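Local coordinates for protein Tv2483 (Treponema vincentii, PDB 6DET) that binds L-arginine with high selectivity as a lipoprotein of the solute-binding family 3, probably delivering it to an ABC transporter for uptake, at residues E240-D244 and E245-N249; V59-D62 and I63-T67; P27-S30 and K31-V34; N249-R252 and K253-S257; Q86-I89 and L90-G94. All blocks are in the same frame, centred on the assembly; numbering follows the deposited sequence.

Contact 1 (E240-D244 and E245-N249)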
loop_
_atom_site.group_PDB
_atom_site.type_symbol
_atom_site.label_atom_id
_atom_site.label_comp_id
_atom_site.label_asym_id
_atom_site.label_seq_id
_atom_site.Cartn_x
_atom_site.Cartn_y
_atom_site.Cartn_z
ATOM N N GLU A 240 -16.537 -9.284 -9.901
ATOM C CA GLU A 240 -17.105 -8.995 -11.211
ATOM C C GLU A 240 -16.124 -8.184 -12.045
ATOM O O GLU A 240 -15.926 -8.456 -13.236
ATOM C CB GLU A 240 -18.430 -8.240 -11.036
ATOM C CG GLU A 240 -19.155 -7.834 -12.324
ATOM C CD GLU A 240 -20.428 -7.008 -12.063
ATOM O OE1 GLU A 240 -20.320 -5.785 -11.829
ATOM O OE2 GLU A 240 -21.538 -7.585 -12.079
ATOM N N MET A 241 -15.508 -7.171 -11.425
ATOM C CA MET A 241 -14.602 -6.282 -12.141
ATOM C C MET A 241 -13.309 -6.987 -12.529
ATOM O O MET A 241 -12.627 -6.550 -13.466
ATOM C CB MET A 241 -14.271 -5.050 -11.278
ATOM C CG MET A 241 -15.416 -4.100 -11.112
ATOM S SD MET A 241 -15.129 -2.855 -9.823
ATOM C CE MET A 241 -13.676 -2.062 -10.457
ATOM N N ASN A 242 -12.944 -8.054 -11.816
ATOM C CA ASN A 242 -11.736 -8.793 -12.170
ATOM C C ASN A 242 -12.024 -9.790 -13.274
ATOM O O ASN A 242 -11.245 -9.910 -14.225
ATOM C CB ASN A 242 -11.167 -9.507 -10.948
ATOM C CG ASN A 242 -9.713 -9.876 -11.131
ATOM O OD1 ASN A 242 -8.873 -9.000 -11.316
ATOM N ND2 ASN A 242 -9.410 -11.171 -11.112
ATOM N N GLU A 243 -13.148 -10.510 -13.159
ATOM C CA GLU A 243 -13.499 -11.512 -14.165
ATOM C C GLU A 243 -13.784 -10.868 -15.507
ATOM O O GLU A 243 -13.468 -11.450 -16.549
ATOM C CB GLU A 243 -14.715 -12.315 -13.713
ATOM C CG GLU A 243 -15.336 -13.203 -14.807
ATOM C CD GLU A 243 -14.365 -14.195 -15.366
ATOM O OE1 GLU A 243 -13.431 -14.541 -14.631
ATOM O OE2 GLU A 243 -14.557 -14.654 -16.523
ATOM N N ASP A 244 -14.397 -9.676 -15.512
ATOM C CA ASP A 244 -14.764 -9.030 -16.761
ATOM C C ASP A 244 -13.631 -8.189 -17.335
ATOM O O ASP A 244 -13.850 -7.477 -18.316
ATOM C CB ASP A 244 -16.050 -8.194 -16.610
ATOM C CG ASP A 244 -15.867 -6.863 -15.875
ATOM O OD1 ASP A 244 -14.729 -6.430 -15.630
ATOM O OD2 ASP A 244 -16.922 -6.221 -15.580
ATOM N N GLU A 245 -12.436 -8.276 -16.751
ATOM C CA GLU A 245 -11.167 -7.743 -17.262
ATOM C C GLU A 245 -11.015 -6.252 -17.000
ATOM O O GLU A 245 -10.002 -5.663 -17.440
ATOM C CB GLU A 245 -10.963 -8.004 -18.762
ATOM C CG GLU A 245 -10.539 -9.442 -19.056
ATOM C CD GLU A 245 -9.137 -9.750 -18.539
ATOM O OE1 GLU A 245 -8.205 -8.991 -18.876
ATOM O OE2 GLU A 245 -8.968 -10.738 -17.790
ATOM N N THR A 246 -11.949 -5.618 -16.289
ATOM C CA THR A 246 -11.792 -4.194 -15.978
ATOM C C THR A 246 -10.548 -3.960 -15.133
ATOM O O THR A 246 -9.737 -3.069 -15.425
ATOM C CB THR A 246 -13.032 -3.665 -15.256
ATOM O OG1 THR A 246 -14.184 -3.846 -16.085
ATOM C CG2 THR A 246 -12.892 -2.178 -14.955
ATOM N N ILE A 247 -10.361 -4.763 -14.089
ATOM C CA ILE A 247 -9.238 -4.528 -13.188
ATOM C C ILE A 247 -7.944 -4.977 -13.866
ATOM O O ILE A 247 -6.948 -4.231 -13.830
ATOM C CB ILE A 247 -9.462 -5.207 -11.827
ATOM C CG1 ILE A 247 -10.514 -4.414 -11.054
ATOM C CG2 ILE A 247 -8.157 -5.226 -11.026
ATOM C CD1 ILE A 247 -10.952 -4.999 -9.706
ATOM N N PRO A 248 -7.901 -6.152 -14.511
ATOM C CA PRO A 248 -6.702 -6.505 -15.290
ATOM C C PRO A 248 -6.279 -5.417 -16.254
ATOM O O PRO A 248 -5.082 -5.170 -16.435
ATOM C CB PRO A 248 -7.143 -7.780 -16.019
ATOM C CG PRO A 248 -8.068 -8.450 -15.015
ATOM C CD PRO A 248 -8.843 -7.291 -14.428
ATOM N N ASN A 249 -7.238 -4.759 -16.889
ATOM C CA ASN A 249 -6.896 -3.700 -17.817
ATOM C C ASN A 249 -6.445 -2.437 -17.096
ATOM O O ASN A 249 -5.559 -1.742 -17.598
ATOM C CB ASN A 249 -8.067 -3.427 -18.753
ATOM C CG ASN A 249 -8.152 -4.456 -19.862
ATOM O OD1 ASN A 249 -7.174 -5.156 -20.143
ATOM N ND2 ASN A 249 -9.315 -4.570 -20.484
HETATM O O HOH W 1 -9.407 -11.833 -15.065
#
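Asp-244 and Thr-246 face each other across the tight turn between helices 228-243 and 246-255. The Asp-244 side chain starts with CB 3.6 Å from Glu-245 N; chi1 of 76° sets CG between the backbone N and the carbonyl carbon, near Thr-246 OG1. OD1 closes an Asx turn: Thr-246 N lies 3.0 Å from Asp-244 OD1, nearly in line with the C-O bond, and Thr-246 OG1 is the second donor, 2.7 Å from Asp-244 OD1 and above the carboxylate plane. OD2 is held by a salt bridge to Arg-72. Glu-245, at the N-cap position with positive phi, makes the turn itself; its N reaches Asn-242 O at 3.2 Å. Its side chain is poorly ordered, with OE1 in a salt bridge to Arg-252 and OE2 linked through water 1 to Asn-242 O. Ile-247 N closes a longer loop, bonding Met-241 O at 3.0 Å. On the buried side Ile-247 crosses Met-241 at about a right angle, with CD1 of Ile-247 3.7 Å from CB of Met-241. Asn-242 OD1 touches the Pro-248 ring at CD (3.6 Å) and accepts a hydrogen bond from Ser-260. The turn lies against helix 61-73: Met-241 packs on Glu-68 and Arg-72, Ile-247 on Tyr-61, and Leu-262 of the C-terminal tail touches both Asn-242 and Ile-247.

Contact 2 (V59-D62 and I63-T67)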
loop_
_atom_site.group_PDB
_atom_site.type_symbol
_atom_site.label_atom_id
_atom_site.label_comp_id
_atom_site.label_asym_id
_atom_site.label_seq_id
_atom_site.Cartn_x
_atom_site.Cartn_y
_atom_site.Cartn_z
ATOM N N VAL A 59 -4.997 10.189 -8.705
ATOM C CA VAL A 59 -5.106 9.189 -9.761
ATOM C C VAL A 59 -4.337 7.963 -9.313
ATOM O O VAL A 59 -3.515 8.021 -8.396
ATOM C CB VAL A 59 -4.558 9.692 -11.113
ATOM C CG1 VAL A 59 -5.419 10.830 -11.652
ATOM C CG2 VAL A 59 -3.106 10.151 -10.967
ATOM N N GLY A 60 -4.623 6.837 -9.964
ATOM C CA GLY A 60 -3.805 5.674 -9.741
ATOM C C GLY A 60 -4.619 4.404 -9.803
ATOM O O GLY A 60 -5.836 4.432 -10.017
ATOM N N TYR A 61 -3.916 3.289 -9.626
ATOM C CA TYR A 61 -4.531 1.969 -9.718
ATOM C C TYR A 61 -5.652 1.819 -8.701
ATOM O O TYR A 61 -6.744 1.349 -9.034
ATOM C CB TYR A 61 -3.465 0.912 -9.496
ATOM C CG TYR A 61 -3.904 -0.515 -9.692
ATOM C CD1 TYR A 61 -4.414 -0.956 -10.915
ATOM C CD2 TYR A 61 -3.748 -1.443 -8.670
ATOM C CE1 TYR A 61 -4.782 -2.302 -11.108
ATOM C CE2 TYR A 61 -4.097 -2.778 -8.859
ATOM C CZ TYR A 61 -4.612 -3.193 -10.085
ATOM O OH TYR A 61 -4.964 -4.500 -10.318
ATOM N N ASP A 62 -5.377 2.168 -7.434
ATOM C CA ASP A 62 -6.386 2.033 -6.382
ATOM C C ASP A 62 -7.550 2.963 -6.647
ATOM O O ASP A 62 -8.698 2.632 -6.357
ATOM C CB ASP A 62 -5.806 2.351 -5.005
ATOM C CG ASP A 62 -4.883 1.291 -4.459
ATOM O OD1 ASP A 62 -4.697 0.225 -5.095
ATOM O OD2 ASP A 62 -4.354 1.517 -3.347
ATOM N N ILE A 63 -7.264 4.134 -7.211
ATOM C CA ILE A 63 -8.307 5.109 -7.486
ATOM C C ILE A 63 -9.206 4.612 -8.604
ATOM O O ILE A 63 -10.435 4.747 -8.542
ATOM C CB ILE A 63 -7.656 6.463 -7.851
ATOM C CG1 ILE A 63 -6.570 6.850 -6.835
ATOM C CG2 ILE A 63 -8.695 7.533 -7.982
ATOM C CD1 ILE A 63 -7.033 6.978 -5.415
ATOM N N ASP A 64 -8.614 4.030 -9.654
ATOM C CA ASP A 64 -9.438 3.529 -10.743
ATOM C C ASP A 64 -10.341 2.401 -10.250
ATOM O O ASP A 64 -11.526 2.337 -10.601
ATOM C CB ASP A 64 -8.552 3.045 -11.890
ATOM C CG ASP A 64 -8.022 4.185 -12.752
ATOM O OD1 ASP A 64 -8.491 5.324 -12.613
ATOM O OD2 ASP A 64 -7.146 3.915 -13.586
ATOM N N ILE A 65 -9.801 1.528 -9.394
ATOM C CA ILE A 65 -10.596 0.425 -8.846
ATOM C C ILE A 65 -11.797 0.969 -8.072
ATOM O O ILE A 65 -12.949 0.569 -8.303
ATOM C CB ILE A 65 -9.724 -0.494 -7.962
ATOM C CG1 ILE A 65 -8.690 -1.260 -8.802
ATOM C CG2 ILE A 65 -10.597 -1.505 -7.216
ATOM C CD1 ILE A 65 -7.626 -2.007 -8.010
ATOM N N PHE A 66 -11.550 1.864 -7.112
ATOM C CA PHE A 66 -12.647 2.292 -6.254
ATOM C C PHE A 66 -13.605 3.217 -6.978
ATOM O O PHE A 66 -14.801 3.225 -6.670
ATOM C CB PHE A 66 -12.102 2.960 -4.983
ATOM C CG PHE A 66 -11.907 1.992 -3.854
ATOM C CD1 PHE A 66 -12.989 1.549 -3.120
ATOM C CD2 PHE A 66 -10.656 1.477 -3.559
ATOM C CE1 PHE A 66 -12.836 0.630 -2.094
ATOM C CE2 PHE A 66 -10.503 0.575 -2.524
ATOM C CZ PHE A 66 -11.575 0.146 -1.798
ATOM N N THR A 67 -13.127 3.986 -7.963
ATOM C CA THR A 67 -14.045 4.839 -8.715
ATOM C C THR A 67 -15.070 3.996 -9.471
ATOM O O THR A 67 -16.269 4.307 -9.477
ATOM C CB THR A 67 -13.263 5.732 -9.684
ATOM O OG1 THR A 67 -12.394 6.610 -8.949
ATOM C CG2 THR A 67 -14.206 6.573 -10.529
HETATM O O HOH W 2 -6.937 7.328 -12.018
#
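Three backbone bonds open helix 61-73: Asp-64 N to Gly-60 O (2.8 Å), Ile-65 N to Tyr-61 O (3.1 Å) and Phe-66 N to Asp-62 O (3.0 Å). Gly-60 sits at the N-cap with phi 145°, backbone angles at which a CB would collide with the preceding carbonyl oxygen. Water 2 spans the first turn, accepting from Gly-60 N and donating to Asp-64 OD1 (2.6 Å), while Asp-64 OD2 forms a salt bridge with Lys-253. The Tyr-61 ring receives a CH-pi contact on one face, Ile-65 CD1 standing 3.9 Å from the ring centroid and 17° off the normal. Chi1 of -174°, with CG anti to the backbone N, places the ring there. In this periplasmic-binding-protein type of alpha/beta fold the helix packs on the central sheet: Ile-63 and Phe-66 touch Phe-79 of strand 76-81, and Phe-66 meets Phe-221 edge-to-face. Asp-62 O lies at the edge of the Phe-66 ring, in its plane, 3.6 Å from CD2 of Phe-66. The Asp-62 carboxylate is held outside the segments: OD1 bonds Tyr-119 OH and OD2 bonds Gly-102 N. Ile-63 O is gripped from opposite faces of its plane by Thr-67, one turn on, through N and OG1 (2.7 Å).

Contact 3 (P27-S30 and K31-V34)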
loop_
_atom_site.group_PDB
_atom_site.type_symbol
_atom_site.label_atom_id
_atom_site.label_comp_id
_atom_site.label_asym_id
_atom_site.label_seq_id
_atom_site.Cartn_x
_atom_site.Cartn_y
_atom_site.Cartn_z
ATOM N N PRO A 27 -25.140 -3.535 9.913
ATOM C CA PRO A 27 -25.605 -2.408 9.092
ATOM C C PRO A 27 -24.528 -1.685 8.285
ATOM O O PRO A 27 -24.789 -0.579 7.808
ATOM C CB PRO A 27 -26.201 -1.458 10.141
ATOM C CG PRO A 27 -25.378 -1.722 11.340
ATOM C CD PRO A 27 -25.075 -3.192 11.339
ATOM N N SER A 28 -23.340 -2.261 8.090
ATOM C CA SER A 28 -22.268 -1.452 7.498
ATOM C C SER A 28 -22.552 -1.138 6.028
ATOM O O SER A 28 -22.319 -0.011 5.575
ATOM C CB SER A 28 -20.901 -2.131 7.661
ATOM O OG SER A 28 -20.842 -3.452 7.106
ATOM N N TRP A 29 -23.080 -2.105 5.266
ATOM C CA TRP A 29 -23.490 -1.785 3.900
ATOM C C TRP A 29 -24.655 -0.805 3.897
ATOM O O TRP A 29 -24.642 0.192 3.162
ATOM C CB TRP A 29 -23.843 -3.049 3.112
ATOM C CG TRP A 29 -24.562 -2.709 1.841
ATOM C CD1 TRP A 29 -25.841 -3.056 1.508
ATOM C CD2 TRP A 29 -24.079 -1.891 0.771
ATOM N NE1 TRP A 29 -26.174 -2.530 0.285
ATOM C CE2 TRP A 29 -25.109 -1.813 -0.191
ATOM C CE3 TRP A 29 -22.875 -1.225 0.525
ATOM C CZ2 TRP A 29 -24.972 -1.094 -1.377
ATOM C CZ3 TRP A 29 -22.743 -0.509 -0.666
ATOM C CH2 TRP A 29 -23.791 -0.458 -1.597
ATOM N N SER A 30 -25.696 -1.070 4.698
ATOM C CA SER A 30 -26.820 -0.144 4.735
ATOM C C SER A 30 -26.368 1.294 4.997
ATOM O O SER A 30 -26.885 2.244 4.389
ATOM C CB SER A 30 -27.814 -0.593 5.795
ATOM O OG SER A 30 -28.419 -1.809 5.371
ATOM N N LYS A 31 -25.430 1.481 5.922
ATOM C CA LYS A 31 -24.986 2.838 6.240
ATOM C C LYS A 31 -24.382 3.516 5.011
ATOM O O LYS A 31 -24.670 4.686 4.725
ATOM C CB LYS A 31 -23.992 2.795 7.392
ATOM C CG LYS A 31 -24.610 2.595 8.764
ATOM C CD LYS A 31 -23.549 2.497 9.864
ATOM C CE LYS A 31 -24.204 2.002 11.157
ATOM N NZ LYS A 31 -23.241 1.648 12.227
ATOM N N VAL A 32 -23.550 2.785 4.263
ATOM C CA VAL A 32 -22.930 3.331 3.059
ATOM C C VAL A 32 -23.970 3.596 1.980
ATOM O O VAL A 32 -23.916 4.622 1.287
ATOM C CB VAL A 32 -21.833 2.368 2.566
ATOM C CG1 VAL A 32 -21.430 2.677 1.130
ATOM C CG2 VAL A 32 -20.666 2.416 3.524
ATOM N N GLN A 33 -24.941 2.693 1.821
ATOM C CA GLN A 33 -25.967 2.905 0.804
ATOM C C GLN A 33 -26.822 4.134 1.104
ATOM O O GLN A 33 -27.204 4.860 0.181
ATOM C CB GLN A 33 -26.866 1.681 0.653
ATOM C CG GLN A 33 -27.748 1.854 -0.557
ATOM C CD GLN A 33 -28.582 0.639 -0.891
ATOM O OE1 GLN A 33 -29.084 -0.068 -0.006
ATOM N NE2 GLN A 33 -28.786 0.420 -2.185
ATOM N N VAL A 34 -27.133 4.378 2.378
ATOM C CA VAL A 34 -27.995 5.504 2.732
ATOM C C VAL A 34 -27.273 6.825 2.483
ATOM O O VAL A 34 -27.858 7.770 1.932
ATOM C CB VAL A 34 -28.468 5.382 4.192
ATOM C CG1 VAL A 34 -29.196 6.670 4.636
ATOM C CG2 VAL A 34 -29.428 4.153 4.344
HETATM O O HOH W 3 -28.943 -2.728 -0.861
#
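One face of the Trp-29 indole carries Gln-33 CB, which lies 4.2 Å from the centroid of the six-membered ring and 24° off its normal, a CH-pi contact displaced toward the rim. At the edge, in the ring plane, water 3 accepts from Trp-29 NE1 at 3.0 Å. The same water donates to Gln-33 OE1 at 2.8 Å, bridging indole and amide, whose planes stand 40° apart. Both side chains leave the helix beside their own carbonyl carbon (chi1 167° for Trp-29), and the extended Gln-33 chain carries its amide out to the NE1 end of the ring. Val-32 meets the indole from another direction, its CG1 3.9 Å from Trp-29 CZ3. At the helix start, Lys-31 runs alongside the Pro-27 ring, with CE of Lys-31 3.9 Å from CG of Pro-27. Helix 28-35 packs on helix 228-243, where Trp-29 touches Leu-230 and Lys-233; Ser-28 OG bonds Asp-26 and Ser-229, and Trp-29 N bonds Ser-229 as well. Lys-31 N bonds Pro-27 O and Gln-33 N bonds Trp-29 O, each at 2.9 Å, whereas Val-32 N to Ser-28 O is weak. The indole thus packs through its carbons, while its N-H is paired with the glutamine through water rather than directly.

Contact 4 (N249-R252 and K253-S257)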
loop_
_atom_site.group_PDB
_atom_site.type_symbol
_atom_site.label_atom_id
_atom_site.label_comp_id
_atom_site.label_asym_id
_atom_site.label_seq_id
_atom_site.Cartn_x
_atom_site.Cartn_y
_atom_site.Cartn_z
ATOM N N ASN A 249 -7.238 -4.759 -16.889
ATOM C CA ASN A 249 -6.896 -3.700 -17.817
ATOM C C ASN A 249 -6.445 -2.437 -17.096
ATOM O O ASN A 249 -5.559 -1.742 -17.598
ATOM C CB ASN A 249 -8.067 -3.427 -18.753
ATOM C CG ASN A 249 -8.152 -4.456 -19.862
ATOM O OD1 ASN A 249 -7.174 -5.156 -20.143
ATOM N ND2 ASN A 249 -9.315 -4.570 -20.484
ATOM N N PHE A 250 -7.000 -2.139 -15.918
ATOM C CA PHE A 250 -6.408 -1.088 -15.084
ATOM C C PHE A 250 -4.960 -1.430 -14.758
ATOM O O PHE A 250 -4.090 -0.556 -14.734
ATOM C CB PHE A 250 -7.168 -0.901 -13.760
ATOM C CG PHE A 250 -8.561 -0.256 -13.863
ATOM C CD1 PHE A 250 -8.901 0.638 -14.872
ATOM C CD2 PHE A 250 -9.513 -0.536 -12.881
ATOM C CE1 PHE A 250 -10.173 1.224 -14.910
ATOM C CE2 PHE A 250 -10.768 0.034 -12.930
ATOM C CZ PHE A 250 -11.095 0.912 -13.944
ATOM N N SER A 251 -4.693 -2.694 -14.430
ATOM C CA SER A 251 -3.326 -3.090 -14.110
ATOM C C SER A 251 -2.398 -2.900 -15.307
ATOM O O SER A 251 -1.253 -2.444 -15.157
ATOM C CB SER A 251 -3.314 -4.547 -13.649
ATOM O OG SER A 251 -1.996 -4.979 -13.351
ATOM N N ARG A 252 -2.865 -3.266 -16.504
ATOM C CA ARG A 252 -2.043 -3.097 -17.702
ATOM C C ARG A 252 -1.767 -1.619 -17.947
ATOM O O ARG A 252 -0.651 -1.238 -18.306
ATOM C CB ARG A 252 -2.733 -3.743 -18.912
ATOM C CG ARG A 252 -2.910 -5.261 -18.776
ATOM C CD ARG A 252 -3.428 -5.927 -20.050
ATOM N NE ARG A 252 -3.436 -7.374 -19.897
ATOM C CZ ARG A 252 -4.512 -8.101 -19.592
ATOM N NH1 ARG A 252 -5.695 -7.519 -19.421
ATOM N NH2 ARG A 252 -4.413 -9.420 -19.462
ATOM N N LYS A 253 -2.770 -0.773 -17.716
ATOM C CA LYS A 253 -2.596 0.676 -17.820
ATOM C C LYS A 253 -1.486 1.177 -16.910
ATOM O O LYS A 253 -0.628 1.971 -17.330
ATOM C CB LYS A 253 -3.914 1.366 -17.473
ATOM C CG LYS A 253 -3.877 2.895 -17.383
ATOM C CD LYS A 253 -5.194 3.395 -16.732
ATOM C CE LYS A 253 -5.219 4.885 -16.443
ATOM N NZ LYS A 253 -6.508 5.247 -15.785
ATOM N N TRP A 254 -1.501 0.756 -15.646
ATOM C CA TRP A 254 -0.622 1.355 -14.643
ATOM C C TRP A 254 0.720 0.636 -14.487
ATOM O O TRP A 254 1.715 1.276 -14.108
ATOM C CB TRP A 254 -1.334 1.389 -13.290
ATOM C CG TRP A 254 -2.427 2.403 -13.243
ATOM C CD1 TRP A 254 -3.767 2.167 -13.245
ATOM C CD2 TRP A 254 -2.267 3.828 -13.222
ATOM N NE1 TRP A 254 -4.456 3.359 -13.210
ATOM C CE2 TRP A 254 -3.552 4.394 -13.199
ATOM C CE3 TRP A 254 -1.162 4.675 -13.216
ATOM C CZ2 TRP A 254 -3.760 5.779 -13.162
ATOM C CZ3 TRP A 254 -1.373 6.044 -13.188
ATOM C CH2 TRP A 254 -2.657 6.576 -13.165
ATOM N N PHE A 255 0.766 -0.672 -14.768
ATOM C CA PHE A 255 1.938 -1.498 -14.532
ATOM C C PHE A 255 2.543 -2.083 -15.802
ATOM O O PHE A 255 3.654 -2.599 -15.739
ATOM C CB PHE A 255 1.592 -2.678 -13.594
ATOM C CG PHE A 255 1.141 -2.265 -12.208
ATOM C CD1 PHE A 255 2.032 -1.704 -11.306
ATOM C CD2 PHE A 255 -0.180 -2.458 -11.815
ATOM C CE1 PHE A 255 1.606 -1.301 -10.034
ATOM C CE2 PHE A 255 -0.602 -2.100 -10.542
ATOM C CZ PHE A 255 0.294 -1.503 -9.654
ATOM N N GLY A 256 1.841 -2.055 -16.929
ATOM C CA GLY A 256 2.334 -2.644 -18.157
ATOM C C GLY A 256 1.985 -4.117 -18.327
ATOM O O GLY A 256 2.230 -4.676 -19.405
ATOM N N SER A 257 1.447 -4.749 -17.293
ATOM C CA SER A 257 0.959 -6.134 -17.339
ATOM C C SER A 257 -0.131 -6.312 -16.298
ATOM O O SER A 257 -0.377 -5.431 -15.460
ATOM C CB SER A 257 2.100 -7.128 -17.096
ATOM O OG SER A 257 2.524 -7.064 -15.745
#
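Ser-251 OG donates to Ser-257 O across 2.7 Å, in the carbonyl plane and on a lone pair, and Leu-259 N also bonds this hydroxyl, tying the chain that leaves helix 246-255 back onto its last turn. A chi1 of 179° also brings OG to the edge of the Phe-255 ring, 3.5 Å from CD2 of Phe-255. Ser-251 O receives Phe-255 N at 2.7 Å, with a weak second bond from Trp-254 N. Gly-256, with positive phi, ends the helix in a glycine C-cap and still bonds back, its N 3.0 Å from Arg-252 O. Trp-254 N bonds Phe-250 O at 3.0 Å, and CD1 of the Trp-254 indole comes to 3.1 Å from that same oxygen. Further out, the guanidinium of Arg-252 reaches back one turn, its NH1 donating to Asn-249 OD1 (2.9 Å) as well as pairing with Glu-245. The helix packs on helix 61-73: Phe-255 meets Tyr-61 edge-to-face, and Phe-250 and Trp-254 also touch that tyrosine. Lys-253 CE rides over one face of the Trp-254 indole, while Lys-253 NZ and Trp-254 NE1 both go to the Asp-64 carboxylate. That carboxylate, held by an ammonium and an indole N-H at once, is probably stabilised as the anion.

Contact 5 (Q86-I89 and L90-G94)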
loop_
_atom_site.group_PDB
_atom_site.type_symbol
_atom_site.label_atom_id
_atom_site.label_comp_id
_atom_site.label_asym_id
_atom_site.label_seq_id
_atom_site.Cartn_x
_atom_site.Cartn_y
_atom_site.Cartn_z
ATOM N N GLN A 86 -2.380 7.783 11.378
ATOM C CA GLN A 86 -3.694 7.950 11.995
ATOM C C GLN A 86 -4.749 7.020 11.414
ATOM O O GLN A 86 -5.926 7.143 11.779
ATOM C CB GLN A 86 -4.185 9.398 11.816
ATOM C CG GLN A 86 -3.390 10.455 12.577
ATOM C CD GLN A 86 -3.238 10.103 14.035
ATOM O OE1 GLN A 86 -4.220 10.038 14.769
ATOM N NE2 GLN A 86 -2.006 9.836 14.460
ATOM N N LYS A 87 -4.365 6.119 10.504
ATOM C CA LYS A 87 -5.355 5.425 9.692
ATOM C C LYS A 87 -6.292 4.587 10.550
ATOM O O LYS A 87 -7.492 4.520 10.270
ATOM C CB LYS A 87 -4.652 4.566 8.613
ATOM C CG LYS A 87 -3.682 3.492 9.099
ATOM C CD LYS A 87 -2.959 2.847 7.920
ATOM C CE LYS A 87 -1.872 1.915 8.427
ATOM N NZ LYS A 87 -0.786 2.710 9.115
ATOM N N GLU A 88 -5.783 3.945 11.604
ATOM C CA GLU A 88 -6.646 3.093 12.427
ATOM C C GLU A 88 -7.702 3.917 13.166
ATOM O O GLU A 88 -8.876 3.518 13.251
ATOM C CB GLU A 88 -5.794 2.307 13.421
ATOM C CG GLU A 88 -6.598 1.232 14.112
ATOM C CD GLU A 88 -5.808 0.426 15.122
ATOM O OE1 GLU A 88 -4.675 0.827 15.465
ATOM O OE2 GLU A 88 -6.343 -0.610 15.584
ATOM N N ILE A 89 -7.294 5.050 13.724
ATOM C CA ILE A 89 -8.229 5.927 14.423
ATOM C C ILE A 89 -9.243 6.522 13.456
ATOM O O ILE A 89 -10.437 6.586 13.759
ATOM C CB ILE A 89 -7.454 7.034 15.168
ATOM C CG1 ILE A 89 -6.485 6.438 16.193
ATOM C CG2 ILE A 89 -8.437 8.017 15.837
ATOM C CD1 ILE A 89 -7.108 5.473 17.191
ATOM N N LEU A 90 -8.791 6.984 12.285
ATOM C CA LEU A 90 -9.723 7.601 11.340
ATOM C C LEU A 90 -10.772 6.603 10.873
ATOM O O LEU A 90 -11.952 6.950 10.709
ATOM C CB LEU A 90 -8.967 8.165 10.149
ATOM C CG LEU A 90 -8.028 9.339 10.546
ATOM C CD1 LEU A 90 -7.057 9.602 9.405
ATOM C CD2 LEU A 90 -8.836 10.536 10.870
ATOM N N LEU A 91 -10.350 5.359 10.648
ATOM C CA LEU A 91 -11.282 4.302 10.268
ATOM C C LEU A 91 -12.245 3.968 11.405
ATOM O O LEU A 91 -13.472 3.918 11.211
ATOM C CB LEU A 91 -10.475 3.073 9.852
ATOM C CG LEU A 91 -11.269 1.837 9.408
ATOM C CD1 LEU A 91 -12.023 2.141 8.131
ATOM C CD2 LEU A 91 -10.334 0.637 9.218
ATOM N N ASN A 92 -11.711 3.720 12.602
ATOM C CA ASN A 92 -12.553 3.247 13.702
ATOM C C ASN A 92 -13.503 4.317 14.226
ATOM O O ASN A 92 -14.573 3.984 14.762
ATOM C CB ASN A 92 -11.662 2.716 14.821
ATOM C CG ASN A 92 -11.155 1.329 14.524
ATOM O OD1 ASN A 92 -11.686 0.651 13.646
ATOM N ND2 ASN A 92 -10.136 0.890 15.252
ATOM N N THR A 93 -13.141 5.594 14.107
ATOM C CA THR A 93 -14.052 6.675 14.466
ATOM C C THR A 93 -14.962 7.076 13.317
ATOM O O THR A 93 -15.781 7.978 13.484
ATOM C CB THR A 93 -13.265 7.898 14.944
ATOM O OG1 THR A 93 -12.383 8.345 13.902
ATOM C CG2 THR A 93 -12.451 7.554 16.181
ATOM N N GLY A 94 -14.846 6.446 12.157
ATOM C CA GLY A 94 -15.788 6.701 11.083
ATOM C C GLY A 94 -15.486 7.880 10.186
ATOM O O GLY A 94 -16.340 8.236 9.361
HETATM O O HOH W 4 -8.755 -1.639 15.240
#
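Leu-90 starts the second half of helix 87-92 by packing on Gln-86, its CD1 3.8 Å from CB of Gln-86; the short helix ends in a Schellman motif at Gly-94, within a solute-binding fold of family 3. Leu-90 N bonds Gln-86 O at 2.9 Å, and its side chain reaches Ile-82. Leu-91 follows on the inner side, its N bound to Lys-87 O and its side chain touching Ile-99 of strand 98-104 and Tyr-113. On the same side Lys-87 sends its ammonium to the carbonyls of Trp-84 and Asp-150, with a cation-pi contact to Trp-84. Asn-92 crosses the Glu-88 side chain at a slant, ND2 of the amide 3.7 Å from CG of Glu-88 and the amide and carboxylate planes 56° apart. Water 4 bridges the two, donating to Glu-88 OE2 (2.6 Å) and accepting from Asn-92 ND2 (2.9 Å); the same carboxylate oxygen also bonds His-112 ND1. Thr-93 places OG1 between the backbone N and carbonyl carbon (chi1 59°), turning the hydroxyl back along the helix, and Ile-89 O is held from opposite faces of its plane, by Thr-93 N at 2.9 Å and by Thr-93 OG1 at 2.6 Å. Gly-94, with positive phi, bonds back through its N to Leu-91 O at 3.0 Å.

How the contacts relate
Contacts 1, 2 and 4 form one continuous patch. Contacts 1 and 4 share Asn-249 and helix 246-255, and Glu-245 OE1 bridges to Arg-252 NH1 at 3.0 Å. Contact 2 lies beside both: Asp-64 OD2 meets Lys-253 NZ at 2.6 Å, and Ile-247 CG2 comes to 3.4 Å from Tyr-61 OH. Contact 5 is on the opposite side of the chain's centre from contact 4, their centres about 31 Å apart. Contact 3, near the N-terminus, touches none of the others; its nearest atoms are about 9 Å from contacts 2 and 5. Bound arginine lies about 5 Å from the Lys-87 side chain, 7 Å from that of Asp-62 and 12 Å from that of Phe-255.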